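Local structure of suppressor protein MPT5 (Saccharomyces cerevisiae, 5BZ1) at residues A[32-43]-A[68-77]. The protein binds the 3'-UTR of target mRNAs through its Pumilio repeats, the part present here, and regulates them post-transcriptionally, repressing HO expression. Residues are numbered along the deposited sequence; the frame is centred on the assembly and turned at random.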
loop_
_atom_site.group_PDB
_atom_site.type_symbol
_atom_site.label_atom_id
_atom_site.label_comp_id
_atom_site.label_asym_id
_atom_site.label_seq_id
_atom_site.Cartn_x
_atom_site.Cartn_y
_atom_site.Cartn_z
ATOM N N LEU A 32 -29.564 3.962 -24.474
ATOM C CA LEU A 32 -28.905 5.023 -23.713
ATOM C C LEU A 32 -27.805 5.675 -24.544
ATOM O O LEU A 32 -27.503 6.857 -24.374
ATOM C CB LEU A 32 -28.320 4.474 -22.410
ATOM C CG LEU A 32 -29.314 4.148 -21.299
ATOM C CD1 LEU A 32 -28.642 3.361 -20.184
ATOM C CD2 LEU A 32 -29.919 5.420 -20.745
ATOM N N GLU A 33 -27.216 4.896 -25.449
ATOM C CA GLU A 33 -26.169 5.398 -26.331
ATOM C C GLU A 33 -26.751 6.049 -27.585
ATOM O O GLU A 33 -26.007 6.538 -28.435
ATOM C CB GLU A 33 -25.209 4.273 -26.724
ATOM C CG GLU A 33 -24.412 3.675 -25.568
ATOM C CD GLU A 33 -23.594 2.467 -25.997
ATOM O OE1 GLU A 33 -22.733 2.012 -25.214
ATOM O OE2 GLU A 33 -23.815 1.970 -27.121
ATOM N N THR A 34 -28.078 6.043 -27.696
ATOM C CA THR A 34 -28.773 6.659 -28.826
ATOM C C THR A 34 -29.231 8.068 -28.452
ATOM O O THR A 34 -30.220 8.230 -27.735
ATOM C CB THR A 34 -29.998 5.829 -29.255
ATOM O OG1 THR A 34 -29.613 4.461 -29.430
ATOM C CG2 THR A 34 -30.586 6.366 -30.562
ATOM N N PRO A 35 -28.512 9.091 -28.951
ATOM C CA PRO A 35 -28.691 10.504 -28.592
ATOM C C PRO A 35 -30.146 10.967 -28.643
ATOM O O PRO A 35 -30.599 11.638 -27.716
ATOM C CB PRO A 35 -27.868 11.236 -29.655
ATOM C CG PRO A 35 -26.797 10.264 -30.025
ATOM C CD PRO A 35 -27.468 8.916 -29.979
ATOM N N SER A 36 -30.865 10.608 -29.704
ATOM C CA SER A 36 -32.260 11.014 -29.856
ATOM C C SER A 36 -33.157 10.472 -28.740
ATOM O O SER A 36 -34.131 11.120 -28.349
ATOM C CB SER A 36 -32.805 10.567 -31.215
ATOM O OG SER A 36 -32.892 9.154 -31.293
ATOM N N GLU A 37 -32.825 9.291 -28.225
ATOM C CA GLU A 37 -33.699 8.603 -27.280
ATOM C C GLU A 37 -33.106 8.464 -25.883
ATOM O O GLU A 37 -33.781 7.990 -24.970
ATOM C CB GLU A 37 -34.077 7.220 -27.819
ATOM C CG GLU A 37 -34.743 7.243 -29.189
ATOM C CD GLU A 37 -35.180 5.867 -29.648
ATOM O OE1 GLU A 37 -36.312 5.461 -29.316
ATOM O OE2 GLU A 37 -34.395 5.193 -30.346
ATOM N N SER A 38 -31.850 8.879 -25.724
ATOM C CA SER A 38 -31.116 8.688 -24.469
ATOM C C SER A 38 -31.868 9.196 -23.235
ATOM O O SER A 38 -32.163 8.420 -22.326
ATOM C CB SER A 38 -29.736 9.347 -24.542
ATOM O OG SER A 38 -28.992 9.088 -23.366
ATOM N N ASN A 39 -32.178 10.489 -23.214
ATOM C CA ASN A 39 -32.882 11.090 -22.087
ATOM C C ASN A 39 -34.220 10.416 -21.781
ATOM O O ASN A 39 -34.549 10.174 -20.619
ATOM C CB ASN A 39 -33.095 12.590 -22.316
ATOM C CG ASN A 39 -31.831 13.402 -22.104
ATOM O OD1 ASN A 39 -30.872 12.935 -21.491
ATOM N ND2 ASN A 39 -31.832 14.634 -22.604
ATOM N N MET A 40 -34.990 10.118 -22.823
ATOM C CA MET A 40 -36.315 9.533 -22.628
ATOM C C MET A 40 -36.259 8.097 -22.115
ATOM O O MET A 40 -37.006 7.733 -21.206
ATOM C CB MET A 40 -37.150 9.606 -23.904
ATOM C CG MET A 40 -38.604 9.235 -23.682
ATOM S SD MET A 40 -39.600 9.504 -25.149
ATOM C CE MET A 40 -38.803 8.369 -26.285
ATOM N N VAL A 41 -35.377 7.279 -22.685
ATOM C CA VAL A 41 -35.245 5.906 -22.212
ATOM C C VAL A 41 -34.665 5.891 -20.800
ATOM O O VAL A 41 -34.979 5.007 -20.012
ATOM C CB VAL A 41 -34.415 5.009 -23.172
ATOM C CG1 VAL A 41 -32.917 5.194 -22.946
ATOM C CG2 VAL A 41 -34.788 3.551 -22.982
ATOM N N ARG A 42 -33.842 6.888 -20.483
ATOM C CA ARG A 42 -33.228 6.997 -19.164
ATOM C C ARG A 42 -34.306 7.266 -18.120
ATOM O O ARG A 42 -34.406 6.557 -17.112
ATOM C CB ARG A 42 -32.195 8.130 -19.153
ATOM C CG ARG A 42 -31.533 8.382 -17.799
ATOM C CD ARG A 42 -30.817 9.728 -17.773
ATOM N NE ARG A 42 -31.755 10.831 -17.947
ATOM C CZ ARG A 42 -31.413 12.075 -18.265
ATOM N NH1 ARG A 42 -30.142 12.394 -18.455
ATOM N NH2 ARG A 42 -32.351 13.001 -18.404
ATOM N N ASP A 43 -35.119 8.285 -18.383
ATOM C CA ASP A 43 -36.161 8.708 -17.459
ATOM C C ASP A 43 -37.253 7.649 -17.274
ATOM O O ASP A 43 -37.700 7.406 -16.154
ATOM C CB ASP A 43 -36.768 10.036 -17.924
ATOM C CG ASP A 43 -35.759 11.171 -17.920
ATOM O OD1 ASP A 43 -34.741 11.058 -17.206
ATOM O OD2 ASP A 43 -35.988 12.176 -18.625
ATOM N N LYS A 68 -23.783 1.624 -16.961
ATOM C CA LYS A 68 -24.029 2.458 -18.133
ATOM C C LYS A 68 -24.830 3.688 -17.725
ATOM O O LYS A 68 -24.518 4.813 -18.121
ATOM C CB LYS A 68 -24.791 1.682 -19.210
ATOM C CG LYS A 68 -24.600 2.248 -20.611
ATOM C CD LYS A 68 -23.126 2.189 -20.994
ATOM C CE LYS A 68 -22.855 2.931 -22.282
ATOM N NZ LYS A 68 -21.555 2.512 -22.870
ATOM N N LEU A 69 -25.857 3.453 -16.915
ATOM C CA LEU A 69 -26.729 4.504 -16.411
ATOM C C LEU A 69 -25.933 5.614 -15.715
ATOM O O LEU A 69 -26.285 6.791 -15.816
ATOM C CB LEU A 69 -27.747 3.887 -15.452
ATOM C CG LEU A 69 -29.229 4.241 -15.564
ATOM C CD1 LEU A 69 -29.592 4.722 -16.959
ATOM C CD2 LEU A 69 -30.069 3.029 -15.183
ATOM N N CYS A 70 -24.852 5.239 -15.029
ATOM C CA CYS A 70 -23.991 6.209 -14.348
ATOM C C CYS A 70 -23.413 7.275 -15.279
ATOM O O CYS A 70 -23.038 8.360 -14.832
ATOM C CB CYS A 70 -22.849 5.500 -13.613
ATOM S SG CYS A 70 -23.364 4.650 -12.108
ATOM N N ASP A 71 -23.343 6.968 -16.571
ATOM C CA ASP A 71 -22.815 7.913 -17.550
ATOM C C ASP A 71 -23.876 8.907 -18.036
ATOM O O ASP A 71 -23.555 9.853 -18.752
ATOM C CB ASP A 71 -22.214 7.166 -18.746
ATOM C CG ASP A 71 -20.899 6.483 -18.413
ATOM O OD1 ASP A 71 -20.189 6.965 -17.507
ATOM O OD2 ASP A 71 -20.574 5.469 -19.069
ATOM N N TYR A 72 -25.130 8.699 -17.638
ATOM C CA TYR A 72 -26.240 9.481 -18.186
ATOM C C TYR A 72 -27.174 10.106 -17.143
ATOM O O TYR A 72 -27.884 11.065 -17.443
ATOM C CB TYR A 72 -27.057 8.624 -19.161
ATOM C CG TYR A 72 -26.256 8.084 -20.324
ATOM C CD1 TYR A 72 -26.050 8.850 -21.461
ATOM C CD2 TYR A 72 -25.709 6.810 -20.286
ATOM C CE1 TYR A 72 -25.322 8.363 -22.529
ATOM C CE2 TYR A 72 -24.977 6.315 -21.350
ATOM C CZ TYR A 72 -24.790 7.098 -22.467
ATOM O OH TYR A 72 -24.064 6.613 -23.529
ATOM N N LEU A 73 -27.178 9.559 -15.928
ATOM C CA LEU A 73 -28.065 10.035 -14.862
ATOM C C LEU A 73 -27.851 11.513 -14.529
ATOM O O LEU A 73 -26.720 12.002 -14.534
ATOM C CB LEU A 73 -27.881 9.205 -13.585
ATOM C CG LEU A 73 -28.322 7.739 -13.583
ATOM C CD1 LEU A 73 -28.060 7.091 -12.227
ATOM C CD2 LEU A 73 -29.787 7.615 -13.954
ATOM N N THR A 74 -28.942 12.223 -14.247
ATOM C CA THR A 74 -28.854 13.581 -13.723
ATOM C C THR A 74 -28.289 13.502 -12.312
ATOM O O THR A 74 -28.257 12.426 -11.719
ATOM C CB THR A 74 -30.234 14.253 -13.646
ATOM O OG1 THR A 74 -31.057 13.543 -12.712
ATOM C CG2 THR A 74 -30.914 14.271 -15.015
ATOM N N ALA A 75 -27.848 14.636 -11.774
ATOM C CA ALA A 75 -27.347 14.676 -10.405
ATOM C C ALA A 75 -28.431 14.243 -9.423
ATOM O O ALA A 75 -28.156 13.514 -8.468
ATOM C CB ALA A 75 -26.847 16.060 -10.062
ATOM N N GLU A 76 -29.657 14.704 -9.659
ATOM C CA GLU A 76 -30.795 14.309 -8.834
ATOM C C GLU A 76 -31.002 12.797 -8.861
ATOM O O GLU A 76 -31.168 12.172 -7.813
ATOM C CB GLU A 76 -32.074 15.011 -9.297
ATOM C CG GLU A 76 -32.452 16.228 -8.471
ATOM C CD GLU A 76 -33.898 16.646 -8.678
ATOM O OE1 GLU A 76 -34.438 16.411 -9.781
ATOM O OE2 GLU A 76 -34.493 17.206 -7.732
ATOM N N GLN A 77 -30.995 12.220 -10.060
ATOM C CA GLN A 77 -31.187 10.781 -10.226
ATOM C C GLN A 77 -30.095 9.959 -9.539
ATOM O O GLN A 77 -30.380 8.930 -8.927
ATOM C CB GLN A 77 -31.283 10.411 -11.713
ATOM C CG GLN A 77 -32.627 10.752 -12.369
ATOM C CD GLN A 77 -32.585 10.642 -13.887
ATOM O OE1 GLN A 77 -31.520 10.736 -14.499
ATOM N NE2 GLN A 77 -33.749 10.443 -14.500
#
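The ring of Y72 lies with one face over the carbonyl oxygen of L32, whose O comes within 3.2 Å of Y72 CE1. S38 OG donates to that same L32 O and also touches the ring, while the CB of L32 packs against Y72 CE2. Beside the ring, E33 OE1 accepts from K68 NZ at 2.7 Å in a salt bridge, through its anti lone pair, turned away from the other carboxylate oxygen. Deeper in, L32 CD1 meets L69 CD1 at 3.6 Å. R42 illustrates how one arginine can join two repeats: bent at chi3 (63°), it brings NH1 to 2.8 Å from Y72 O, with T74 CG2 over one guanidinium face. Its NE bonds D43 OD1, which Q77 NE2 reaches from the opposite face of the carboxylate at 2.9 Å; Q77 OE1 accepts from T74 N and T74 OG1 from Q77 N, a capping box. A leucine in place of R42 would probably leave Y72 O without this donor and D43 without its salt-bridge mate. The contact thus joins Pumilio repeats 1 and 2, setting the end of helix 22-32 and start of helix 38-49 against the end of helix 62-69, the link after it and the first turn of helix 75-85.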